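Local coordinates for glucose dehydrogenase (Serratia sp. FS14, PDB 7CDY), which belongs to the glucose/sorbosone dehydrogenase family, whose members adopt a beta-propeller fold, and holds a bound calcium ion, at residues G50-Y55 with E107-I112; A271-D274 with A280-H283; S284-A289 with K293-L298. All blocks are in the same frame, centred on the assembly; numbering follows the deposited sequence.

Contact 1: residues G50-Y55 with E107-I112; sequences GVPQVY and ENFKVI
Pro52 and Phe109 meet on the surface of a beta-propeller blade, where the loop running from strand 43-44 to strand 62-67 passes beside Phe109. The centre of the contact is a CH-pi interaction. Pro52 CD stands 3.9 Å from the centroid of the Phe109 ring and only 13° off the ring normal, so it lies over the face, displaced slightly toward the rim. The rest of the pyrrolidine ring spreads across the CD2-CE2 side of the phenyl group. Pro52 CG makes the closest approach, 3.6 Å from Phe109 CE2, and Pro52 CB reaches the same carbon at 3.9 Å. The two side chains cross at about a right angle. Phe109 can offer this face because its CG is turned anti to the backbone N (chi1 -176°), which carries the ring toward the loop. Leu79 of strand 76-84 touches both Pro52 and Phe109, joining the pair to the body of the blade.

Beside this apolar patch the backbones are linked through solvent. Glu107 is the last residue before a corner at Asn108, and beyond the corner Lys110 and Ile112 form backbone hydrogen bonds with Tyr96 and Val94 of strand 90-99. Gly50 has a positive phi of 86° that suits a glycine, and Gly50 O passes 3.8 Å from Phe109 CB. One water spans the remaining gap and uses both of its roles. It donates to Gly50 O at 2.8 Å, and it accepts a hydrogen bond from Phe109 N at 3.0 Å, so the backbone amide of the residue that supplies the aromatic face is also satisfied.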
ATOM      1  N   GLY A  50      19.454  -6.120  10.616  1.00 12.52           N
ATOM      2  CA  GLY A  50      18.340  -6.433  11.499  1.00 13.69           C
ATOM      3  C   GLY A  50      16.985  -6.547  10.836  1.00 11.61           C
ATOM      4  O   GLY A  50      15.975  -6.666  11.539  1.00 14.22           O
ATOM      5  N   VAL A  51      16.931  -6.490   9.514  1.00 11.09           N
ATOM      6  CA  VAL A  51      15.686  -6.573   8.756  1.00 11.59           C
ATOM      7  C   VAL A  51      15.243  -8.033   8.720  1.00 12.41           C
ATOM      8  O   VAL A  51      16.091  -8.925   8.574  1.00 13.17           O
ATOM      9  CB  VAL A  51      15.909  -5.996   7.346  1.00 13.92           C
ATOM     10  CG1 VAL A  51      14.721  -6.221   6.427  1.00 15.38           C
ATOM     11  CG2 VAL A  51      16.252  -4.512   7.438  1.00 16.18           C
ATOM     12  N   PRO A  52      13.948  -8.332   8.837  1.00 10.79           N
ATOM     13  CA  PRO A  52      13.511  -9.735   8.791  1.00 11.20           C
ATOM     14  C   PRO A  52      13.829 -10.372   7.446  1.00 10.36           C
ATOM     15  O   PRO A  52      13.854  -9.706   6.411  1.00 11.37           O
ATOM     16  CB  PRO A  52      11.994  -9.634   8.999  1.00 13.14           C
ATOM     17  CG  PRO A  52      11.644  -8.249   8.514  1.00 12.59           C
ATOM     18  CD  PRO A  52      12.806  -7.418   9.005  1.00 12.28           C
ATOM     19  N   GLN A  53      14.076 -11.677   7.470  1.00 11.22           N
ATOM     20  CA  GLN A  53      14.071 -12.443   6.232  1.00 10.24           C
ATOM     21  C   GLN A  53      12.640 -12.542   5.711  1.00 10.27           C
ATOM     22  O   GLN A  53      11.670 -12.439   6.471  1.00 11.83           O
ATOM     23  CB  GLN A  53      14.651 -13.834   6.471  1.00 11.69           C
ATOM     24  CG  GLN A  53      16.100 -13.796   6.947  1.00 12.27           C
ATOM     25  CD  GLN A  53      16.691 -15.185   7.073  1.00 14.95           C
ATOM     26  OE1 GLN A  53      16.552 -15.841   8.105  1.00 22.63           O
ATOM     27  NE2 GLN A  53      17.349 -15.643   6.023  1.00 17.51           N
ATOM     28  N   VAL A  54      12.505 -12.702   4.391  1.00  9.37           N
ATOM     29  CA  VAL A  54      11.212 -12.574   3.736  1.00 10.30           C
ATOM     30  C   VAL A  54      10.993 -13.745   2.783  1.00 10.13           C
ATOM     31  O   VAL A  54      11.912 -14.493   2.449  1.00 10.95           O
ATOM     32  CB  VAL A  54      11.064 -11.225   2.999  1.00  9.56           C
ATOM     33  CG1 VAL A  54      11.275 -10.046   3.962  1.00 10.21           C
ATOM     34  CG2 VAL A  54      12.034 -11.162   1.833  1.00 10.21           C
ATOM     35  N   TYR A  55       9.756 -13.865   2.316  1.00 10.37           N
ATOM     36  CA  TYR A  55       9.396 -14.775   1.234  1.00  9.38           C
ATOM     37  C   TYR A  55       9.513 -13.969  -0.053  1.00  9.98           C
ATOM     38  O   TYR A  55       8.589 -13.248  -0.442  1.00 11.12           O
ATOM     39  CB  TYR A  55       7.979 -15.281   1.472  1.00 10.72           C
ATOM     40  CG  TYR A  55       7.416 -16.265   0.479  1.00  9.87           C
ATOM     41  CD1 TYR A  55       7.697 -17.621   0.574  1.00 11.20           C
ATOM     42  CD2 TYR A  55       6.544 -15.841  -0.520  1.00 11.67           C
ATOM     43  CE1 TYR A  55       7.145 -18.526  -0.322  1.00 12.61           C
ATOM     44  CE2 TYR A  55       5.989 -16.736  -1.409  1.00 12.41           C
ATOM     45  CZ  TYR A  55       6.297 -18.067  -1.305  1.00 13.35           C
ATOM     46  OH  TYR A  55       5.731 -18.945  -2.204  1.00 16.56           O
ATOM     47  N   GLU A 107      16.801  -2.239  15.306  1.00 11.92           N
ATOM     48  CA  GLU A 107      17.005  -2.909  16.588  1.00 15.18           C
ATOM     49  C   GLU A 107      15.729  -3.631  17.018  1.00 13.25           C
ATOM     50  O   GLU A 107      14.640  -3.055  16.960  1.00 13.11           O
ATOM     51  CB  GLU A 107      17.394  -1.879  17.659  1.00 17.15           C
ATOM     52  CG  GLU A 107      18.590  -0.984  17.283  1.00 17.43           C
ATOM     53  CD  GLU A 107      18.775   0.253  18.178  1.00 24.74           C
ATOM     54  OE1 GLU A 107      17.781   0.908  18.544  1.00 22.36           O
ATOM     55  OE2 GLU A 107      19.934   0.608  18.485  1.00 20.53           O
ATOM     56  N   ASN A 108      15.867  -4.885  17.450  1.00 13.43           N
ATOM     57  CA  ASN A 108      14.793  -5.598  18.154  1.00 13.90           C
ATOM     58  C   ASN A 108      13.523  -5.749  17.320  1.00 12.53           C
ATOM     59  O   ASN A 108      12.414  -5.633  17.845  1.00 13.22           O
ATOM     60  CB  ASN A 108      14.449  -4.948  19.499  1.00 15.69           C
ATOM     61  CG  ASN A 108      15.647  -4.815  20.419  1.00 22.36           C
ATOM     62  OD1 ASN A 108      16.041  -3.707  20.786  1.00 23.32           O
ATOM     63  ND2 ASN A 108      16.220  -5.947  20.809  1.00 27.54           N
ATOM     64  N   PHE A 109      13.668  -6.006  16.019  1.00 11.85           N
ATOM     65  CA  PHE A 109      12.475  -6.147  15.190  1.00 10.87           C
ATOM     66  C   PHE A 109      11.624  -7.315  15.682  1.00 12.06           C
ATOM     67  O   PHE A 109      12.133  -8.414  15.922  1.00 13.98           O
ATOM     68  CB  PHE A 109      12.842  -6.365  13.718  1.00 11.08           C
ATOM     69  CG  PHE A 109      11.638  -6.414  12.818  1.00 10.44           C
ATOM     70  CD1 PHE A 109      11.057  -5.237  12.380  1.00 11.71           C
ATOM     71  CD2 PHE A 109      11.065  -7.622  12.443  1.00 12.15           C
ATOM     72  CE1 PHE A 109       9.943  -5.259  11.570  1.00 11.30           C
ATOM     73  CE2 PHE A 109       9.940  -7.652  11.623  1.00 10.60           C
ATOM     74  CZ  PHE A 109       9.384  -6.465  11.194  1.00 11.32           C
ATOM     75  N   LYS A 110      10.313  -7.091  15.785  1.00 10.00           N
ATOM     76  CA  LYS A 110       9.387  -8.142  16.188  1.00 12.87           C
ATOM     77  C   LYS A 110       8.077  -8.006  15.425  1.00 10.79           C
ATOM     78  O   LYS A 110       7.595  -6.894  15.208  1.00 11.41           O
ATOM     79  CB  LYS A 110       9.091  -8.098  17.693  1.00 15.09           C
ATOM     80  CG  LYS A 110       8.372  -6.840  18.150  1.00 23.66           C
ATOM     81  CD  LYS A 110       7.938  -6.922  19.608  1.00 30.73           C
ATOM     82  CE  LYS A 110       6.753  -6.000  19.894  1.00 21.01           C
ATOM     83  NZ  LYS A 110       6.339  -6.105  21.318  1.00 36.00           N
ATOM     84  N   VAL A 111       7.508  -9.149  15.038  1.00 11.23           N
ATOM     85  CA  VAL A 111       6.209  -9.172  14.375  1.00 10.64           C
ATOM     86  C   VAL A 111       5.105  -8.902  15.388  1.00 11.21           C
ATOM     87  O   VAL A 111       5.108  -9.439  16.507  1.00 12.91           O
ATOM     88  CB  VAL A 111       6.021 -10.536  13.691  1.00 10.42           C
ATOM     89  CG1 VAL A 111       4.572 -10.745  13.236  1.00 12.46           C
ATOM     90  CG2 VAL A 111       6.981 -10.669  12.517  1.00 13.39           C
ATOM     91  N   ILE A 112       4.144  -8.072  14.998  1.00 10.09           N
ATOM     92  CA  ILE A 112       2.990  -7.746  15.830  1.00 11.55           C
ATOM     93  C   ILE A 112       1.678  -8.221  15.229  1.00 11.33           C
ATOM     94  O   ILE A 112       0.645  -8.174  15.918  1.00 12.72           O
ATOM     95  CB  ILE A 112       2.912  -6.237  16.150  1.00 11.53           C
ATOM     96  CG1 ILE A 112       2.627  -5.427  14.876  1.00 13.83           C
ATOM     97  CG2 ILE A 112       4.194  -5.770  16.849  1.00 13.02           C
ATOM     98  CD1 ILE A 112       2.291  -3.960  15.129  1.00 14.34           C
TER
HETATM   99  O   HOH W   1      16.097  -6.361  14.366  1.00 13.93           O

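Contact 2: residues A271-D274 with A280-H283; sequences AFYD and AWRH
Tyr273 packs against Trp281 and Arg282 where strand 267-273, an outermost strand of a four-stranded antiparallel propeller blade, gives way to the loop leading back into strand 284-289. Tyr273 CB rests 3.4 Å from Trp281 O. Its ring is turned toward Trp281, with CG anti to the backbone N (chi1 -171°). Farther out, Tyr273 CD2 lies 3.6 Å from Trp281 CB, a methylene that sits over a ring face, 27° off the normal, in a CH-pi contact. Over the same face, toward the CD1-CE1 side, Tyr273 CD1 and CE1 are each 4.1 Å from Trp281 CE3. The indole thus turns its edge to the tyrosine face, a T-shaped pair with planes at 82°. At the tip, Tyr273 OH leaves the contact to hydrogen-bond Gly328 O and Phe278 N, which anchors the buried ring at its far end.

The backbone joins in as well: His283 N donates to Tyr273 O at 3.3 Å. Next to it, Arg282 bends back at its CG-CD bond and forms a salt bridge with Asp274, on the more exposed side of the loop. Its NH1 also hydrogen-bonds Gly275 O. The bridge is lopsided, with Arg282 NH1 3.0 Å from Asp274 OD1, approaching from above the carboxylate plane, and NH2 making a weak bond to the same oxygen at 3.3 Å.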
ATOM      1  N   ALA A 271      -0.915   9.039  -2.899  1.00  9.80           N
ATOM      2  CA  ALA A 271      -0.586  10.179  -2.051  1.00 11.42           C
ATOM      3  C   ALA A 271      -1.504  11.346  -2.375  1.00  9.20           C
ATOM      4  O   ALA A 271      -1.688  11.682  -3.548  1.00 11.12           O
ATOM      5  CB  ALA A 271       0.870  10.616  -2.246  1.00 12.60           C
ATOM      6  N   PHE A 272      -2.058  11.975  -1.341  1.00 11.22           N
ATOM      7  CA  PHE A 272      -2.789  13.227  -1.476  1.00 10.43           C
ATOM      8  C   PHE A 272      -1.808  14.392  -1.427  1.00 12.61           C
ATOM      9  O   PHE A 272      -0.895  14.413  -0.595  1.00 14.62           O
ATOM     10  CB  PHE A 272      -3.770  13.386  -0.316  1.00 12.01           C
ATOM     11  CG  PHE A 272      -4.865  12.351  -0.279  1.00 10.94           C
ATOM     12  CD1 PHE A 272      -6.058  12.551  -0.967  1.00 12.10           C
ATOM     13  CD2 PHE A 272      -4.722  11.190   0.481  1.00 11.52           C
ATOM     14  CE1 PHE A 272      -7.074  11.607  -0.908  1.00 12.37           C
ATOM     15  CE2 PHE A 272      -5.726  10.246   0.530  1.00 10.83           C
ATOM     16  CZ  PHE A 272      -6.902  10.453  -0.157  1.00 11.62           C
ATOM     17  N   TYR A 273      -1.986  15.371  -2.316  1.00 12.47           N
ATOM     18  CA  TYR A 273      -1.085  16.521  -2.360  1.00 13.15           C
ATOM     19  C   TYR A 273      -1.681  17.661  -1.536  1.00 15.42           C
ATOM     20  O   TYR A 273      -2.702  18.242  -1.912  1.00 16.10           O
ATOM     21  CB  TYR A 273      -0.764  16.961  -3.788  1.00 13.31           C
ATOM     22  CG  TYR A 273       0.339  17.996  -3.799  1.00 13.98           C
ATOM     23  CD1 TYR A 273       1.677  17.611  -3.838  1.00 14.26           C
ATOM     24  CD2 TYR A 273       0.046  19.358  -3.715  1.00 15.94           C
ATOM     25  CE1 TYR A 273       2.698  18.555  -3.820  1.00 17.98           C
ATOM     26  CE2 TYR A 273       1.065  20.312  -3.698  1.00 15.89           C
ATOM     27  CZ  TYR A 273       2.382  19.902  -3.748  1.00 16.02           C
ATOM     28  OH  TYR A 273       3.395  20.840  -3.735  1.00 17.63           O
ATOM     29  N   ASP A 274      -1.028  17.976  -0.415  1.00 16.99           N
ATOM     30  CA  ASP A 274      -1.434  19.055   0.482  1.00 19.17           C
ATOM     31  C   ASP A 274      -0.289  20.039   0.707  1.00 23.70           C
ATOM     32  O   ASP A 274      -0.218  20.701   1.748  1.00 24.87           O
ATOM     33  CB  ASP A 274      -1.945  18.483   1.808  1.00 20.03           C
ATOM     34  CG  ASP A 274      -2.679  19.512   2.664  1.00 25.34           C
ATOM     35  OD1 ASP A 274      -3.266  20.467   2.112  1.00 22.60           O
ATOM     36  OD2 ASP A 274      -2.667  19.350   3.905  1.00 31.53           O
ATOM     37  N   ALA A 280      -1.503  24.300  -7.860  1.00 23.19           N
ATOM     38  CA  ALA A 280      -2.418  23.657  -8.795  1.00 24.64           C
ATOM     39  C   ALA A 280      -2.646  22.192  -8.458  1.00 22.48           C
ATOM     40  O   ALA A 280      -3.665  21.622  -8.863  1.00 22.70           O
ATOM     41  CB  ALA A 280      -1.886  23.780 -10.223  1.00 28.05           C
ATOM     42  N   TRP A 281      -1.723  21.574  -7.729  1.00 19.77           N
ATOM     43  CA  TRP A 281      -1.846  20.172  -7.363  1.00 17.05           C
ATOM     44  C   TRP A 281      -2.594  19.962  -6.057  1.00 17.91           C
ATOM     45  O   TRP A 281      -2.898  18.813  -5.719  1.00 18.10           O
ATOM     46  CB  TRP A 281      -0.458  19.538  -7.255  1.00 16.69           C
ATOM     47  CG  TRP A 281       0.132  19.108  -8.561  1.00 16.35           C
ATOM     48  CD1 TRP A 281      -0.430  19.216  -9.799  1.00 20.11           C
ATOM     49  CD2 TRP A 281       1.403  18.477  -8.748  1.00 17.15           C
ATOM     50  NE1 TRP A 281       0.417  18.692 -10.749  1.00 20.63           N
ATOM     51  CE2 TRP A 281       1.550  18.235 -10.128  1.00 17.29           C
ATOM     52  CE3 TRP A 281       2.432  18.097  -7.882  1.00 18.30           C
ATOM     53  CZ2 TRP A 281       2.686  17.623 -10.660  1.00 19.03           C
ATOM     54  CZ3 TRP A 281       3.558  17.494  -8.413  1.00 18.00           C
ATOM     55  CH2 TRP A 281       3.674  17.263  -9.786  1.00 19.44           C
ATOM     56  N   ARG A 282      -2.888  21.025  -5.310  1.00 19.18           N
ATOM     57  CA  ARG A 282      -3.599  20.858  -4.050  1.00 17.88           C
ATOM     58  C   ARG A 282      -4.976  20.262  -4.308  1.00 16.90           C
ATOM     59  O   ARG A 282      -5.621  20.558  -5.318  1.00 18.62           O
ATOM     60  CB  ARG A 282      -3.712  22.199  -3.319  1.00 19.85           C
ATOM     61  CG  ARG A 282      -2.359  22.747  -2.860  1.00 21.34           C
ATOM     62  CD  ARG A 282      -2.493  24.049  -2.062  1.00 22.92           C
ATOM     63  NE  ARG A 282      -3.552  23.982  -1.060  1.00 23.45           N
ATOM     64  CZ  ARG A 282      -3.452  23.331   0.093  1.00 22.33           C
ATOM     65  NH1 ARG A 282      -2.333  22.692   0.402  1.00 23.75           N
ATOM     66  NH2 ARG A 282      -4.476  23.319   0.939  1.00 29.90           N
ATOM     67  N   HIS A 283      -5.403  19.380  -3.403  1.00 15.08           N
ATOM     68  CA  HIS A 283      -6.675  18.670  -3.518  1.00 16.12           C
ATOM     69  C   HIS A 283      -6.689  17.662  -4.668  1.00 16.54           C
ATOM     70  O   HIS A 283      -7.748  17.321  -5.193  1.00 17.25           O
ATOM     71  CB  HIS A 283      -7.880  19.619  -3.538  1.00 18.63           C
ATOM     72  CG  HIS A 283      -8.007  20.428  -2.284  1.00 20.47           C
ATOM     73  ND1 HIS A 283      -8.442  19.886  -1.092  1.00 22.10           N
ATOM     74  CD2 HIS A 283      -7.708  21.723  -2.024  1.00 24.20           C
ATOM     75  CE1 HIS A 283      -8.428  20.820  -0.158  1.00 26.28           C
ATOM     76  NE2 HIS A 283      -7.989  21.944  -0.698  1.00 25.39           N
TER

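Contact 3: residues S284-A289 with K293-L298; sequences SLFIGA and KALIRL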
ATOM      1  N   SER A 284      -5.513  17.175  -5.049  1.00 13.30           N
ATOM      2  CA  SER A 284      -5.375  16.076  -5.990  1.00 14.38           C
ATOM      3  C   SER A 284      -4.871  14.834  -5.264  1.00 12.02           C
ATOM      4  O   SER A 284      -4.197  14.923  -4.232  1.00 13.69           O
ATOM      5  CB  SER A 284      -4.414  16.433  -7.129  1.00 16.71           C
ATOM      6  OG  SER A 284      -5.021  17.324  -8.053  1.00 21.17           O
ATOM      7  N   LEU A 285      -5.197  13.675  -5.838  1.00 13.11           N
ATOM      8  CA  LEU A 285      -4.748  12.372  -5.364  1.00 11.78           C
ATOM      9  C   LEU A 285      -3.919  11.753  -6.479  1.00 11.25           C
ATOM     10  O   LEU A 285      -4.389  11.635  -7.615  1.00 11.07           O
ATOM     11  CB  LEU A 285      -5.959  11.493  -5.050  1.00 13.14           C
ATOM     12  CG  LEU A 285      -5.679  10.027  -4.730  1.00 11.50           C
ATOM     13  CD1 LEU A 285      -4.772   9.937  -3.514  1.00 14.63           C
ATOM     14  CD2 LEU A 285      -6.982   9.269  -4.498  1.00 15.97           C
ATOM     15  N   PHE A 286      -2.685  11.393  -6.169  1.00  9.79           N
ATOM     16  CA  PHE A 286      -1.776  10.818  -7.150  1.00  8.91           C
ATOM     17  C   PHE A 286      -1.641   9.315  -6.923  1.00  9.02           C
ATOM     18  O   PHE A 286      -1.489   8.859  -5.782  1.00 10.61           O
ATOM     19  CB  PHE A 286      -0.405  11.483  -7.029  1.00 12.61           C
ATOM     20  CG  PHE A 286      -0.378  12.893  -7.530  1.00 11.20           C
ATOM     21  CD1 PHE A 286      -0.685  13.961  -6.694  1.00 12.44           C
ATOM     22  CD2 PHE A 286      -0.062  13.155  -8.847  1.00 10.88           C
ATOM     23  CE1 PHE A 286      -0.661  15.264  -7.167  1.00 16.03           C
ATOM     24  CE2 PHE A 286      -0.023  14.451  -9.329  1.00 14.70           C
ATOM     25  CZ  PHE A 286      -0.327  15.509  -8.479  1.00 17.14           C
ATOM     26  N   ILE A 287      -1.679   8.548  -8.017  1.00 10.09           N
ATOM     27  CA  ILE A 287      -1.670   7.089  -7.970  1.00  9.89           C
ATOM     28  C   ILE A 287      -0.729   6.571  -9.047  1.00  8.60           C
ATOM     29  O   ILE A 287      -0.800   7.016 -10.195  1.00  9.44           O
ATOM     30  CB  ILE A 287      -3.091   6.535  -8.198  1.00  8.99           C
ATOM     31  CG1 ILE A 287      -4.026   6.962  -7.051  1.00 10.01           C
ATOM     32  CG2 ILE A 287      -3.061   5.013  -8.376  1.00 10.74           C
ATOM     33  CD1 ILE A 287      -5.501   6.702  -7.339  1.00 10.62           C
ATOM     34  N   GLY A 288       0.145   5.631  -8.713  1.00  8.71           N
ATOM     35  CA  GLY A 288       1.017   5.061  -9.725  1.00  9.74           C
ATOM     36  C   GLY A 288       0.292   4.041 -10.587  1.00  8.21           C
ATOM     37  O   GLY A 288      -0.661   3.391 -10.156  1.00  9.30           O
ATOM     38  N   ALA A 289       0.752   3.908 -11.833  1.00 10.03           N
ATOM     39  CA  ALA A 289       0.280   2.873 -12.748  1.00 10.38           C
ATOM     40  C   ALA A 289       1.459   1.987 -13.130  1.00 10.17           C
ATOM     41  O   ALA A 289       2.440   2.467 -13.720  1.00 12.03           O
ATOM     42  CB  ALA A 289      -0.379   3.478 -13.993  1.00 11.26           C
ATOM     43  N   LYS A 293       2.416   2.303 -16.933  1.00 11.73           N
ATOM     44  CA  LYS A 293       3.703   3.004 -16.850  1.00 10.70           C
ATOM     45  C   LYS A 293       3.515   4.521 -16.809  1.00 11.87           C
ATOM     46  O   LYS A 293       4.009   5.269 -17.656  1.00 12.72           O
ATOM     47  CB  LYS A 293       4.648   2.581 -17.985  1.00 11.23           C
ATOM     48  CG  LYS A 293       4.941   1.100 -18.007  1.00 13.09           C
ATOM     49  CD  LYS A 293       5.824   0.710 -19.185  1.00 13.18           C
ATOM     50  CE  LYS A 293       6.079  -0.788 -19.197  1.00 24.34           C
ATOM     51  NZ  LYS A 293       6.996  -1.177 -20.304  1.00 29.52           N
ATOM     52  N   ALA A 294       2.772   4.976 -15.806  1.00 11.14           N
ATOM     53  CA  ALA A 294       2.386   6.379 -15.747  1.00 12.60           C
ATOM     54  C   ALA A 294       2.019   6.761 -14.320  1.00 10.83           C
ATOM     55  O   ALA A 294       1.968   5.923 -13.415  1.00 11.17           O
ATOM     56  CB  ALA A 294       1.228   6.680 -16.707  1.00 12.87           C
ATOM     57  N   LEU A 295       1.768   8.051 -14.139  1.00 10.44           N
ATOM     58  CA  LEU A 295       1.281   8.604 -12.887  1.00  9.47           C
ATOM     59  C   LEU A 295      -0.097   9.198 -13.131  1.00 12.56           C
ATOM     60  O   LEU A 295      -0.278   9.983 -14.067  1.00 12.40           O
ATOM     61  CB  LEU A 295       2.243   9.683 -12.399  1.00 11.28           C
ATOM     62  CG  LEU A 295       1.884  10.392 -11.093  1.00 10.77           C
ATOM     63  CD1 LEU A 295       1.930   9.419  -9.910  1.00 11.82           C
ATOM     64  CD2 LEU A 295       2.845  11.554 -10.867  1.00 14.81           C
ATOM     65  N   ILE A 296      -1.065   8.802 -12.317  1.00 10.95           N
ATOM     66  CA  ILE A 296      -2.443   9.256 -12.431  1.00  9.80           C
ATOM     67  C   ILE A 296      -2.664  10.376 -11.430  1.00 11.35           C
ATOM     68  O   ILE A 296      -2.268  10.259 -10.263  1.00 11.01           O
ATOM     69  CB  ILE A 296      -3.409   8.091 -12.159  1.00 10.26           C
ATOM     70  CG1 ILE A 296      -3.233   7.002 -13.214  1.00 12.06           C
ATOM     71  CG2 ILE A 296      -4.840   8.584 -12.092  1.00 12.67           C
ATOM     72  CD1 ILE A 296      -3.869   5.675 -12.825  1.00 13.84           C
ATOM     73  N   ARG A 297      -3.300  11.464 -11.867  1.00 10.57           N
ATOM     74  CA  ARG A 297      -3.697  12.536 -10.963  1.00 11.46           C
ATOM     75  C   ARG A 297      -5.211  12.685 -10.999  1.00 10.28           C
ATOM     76  O   ARG A 297      -5.784  12.991 -12.051  1.00 13.19           O
ATOM     77  CB  ARG A 297      -3.041  13.863 -11.344  1.00 14.35           C
ATOM     78  CG  ARG A 297      -3.404  14.981 -10.376  1.00 14.78           C
ATOM     79  CD  ARG A 297      -2.668  16.262 -10.686  1.00 25.61           C
ATOM     80  NE  ARG A 297      -3.240  16.952 -11.829  1.00 21.93           N
ATOM     81  CZ  ARG A 297      -4.095  17.965 -11.736  1.00 31.29           C
ATOM     82  NH1 ARG A 297      -4.487  18.399 -10.547  1.00 32.16           N
ATOM     83  NH2 ARG A 297      -4.565  18.540 -12.834  1.00 30.77           N
ATOM     84  N   LEU A 298      -5.861  12.474  -9.855  1.00 11.17           N
ATOM     85  CA  LEU A 298      -7.302  12.656  -9.726  1.00 10.85           C
ATOM     86  C   LEU A 298      -7.570  13.972  -9.007  1.00 12.54           C
ATOM     87  O   LEU A 298      -7.080  14.180  -7.891  1.00 12.54           O
ATOM     88  CB  LEU A 298      -7.927  11.505  -8.940  1.00 11.28           C
ATOM     89  CG  LEU A 298      -7.694  10.102  -9.498  1.00 10.23           C
ATOM     90  CD1 LEU A 298      -8.402   9.066  -8.649  1.00 12.26           C
ATOM     91  CD2 LEU A 298      -8.188  10.047 -10.937  1.00 12.56           C
TER
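Phe286 and Arg297 lie side by side on one face of a beta hairpin, strands 284-289 and 294-301, the two inner strands of a four-stranded propeller blade. Arg297 CG sits 3.9 Å from the centroid of the Phe286 ring, over its face, in a CH-pi contact, and Arg297 CD presses to 3.3 Å from Phe286 CZ. The arginine chain then bends, and Arg297 NH1 donates to Ser284 OG at 2.8 Å, tilted 23° out of the guanidinium plane. Arg297 NE also forms a salt bridge with Glu309 OE1 of strand 304-311, a second partner for the guanidinium. Leu295 CD2 adds a flank, 3.9 Å from Phe286 CD2.

The other face carries Leu285, Ile287 and Ala289 opposite Leu298, Ile296 and Ala294; Ile287 CD1 and Leu298 CD1 meet at 4.0 Å. Between these two faces runs the antiparallel ladder. Leu285 pairs with Leu298, and Ile287 with Ile296, each through two reciprocal N-H...O bonds. At the turn end Lys293, with a positive phi of 55°, and Ala294 both face Ala289 in a G1 beta bulge: Ala289 N reaches Ala294 O at 2.8 Å, while the return bond from Ala294 N to Ala289 O stretches to 3.3 Å.

How the contacts relate
From the N terminus, contact 1 comes first and closes the longest loop: 51 residues, including strands 62-67, 76-84 and 90-99, lie between its segments, and it lays a surface loop against that blade. All three are in series, and none nests in or crosses another. Five residues separate the segments of contact 2, in the connection from strand 267-273 to strand 284-289, and three those of contact 3, at the next turn. These two touch, since Ala271 O and Phe286 N are 2.8 Å apart and Trp281 packs on Phe286. Contact 1 lies on the opposite side of the chain's centre from the other two, its centre about 34 Å from that of contact 2 and 31 Å from that of contact 3.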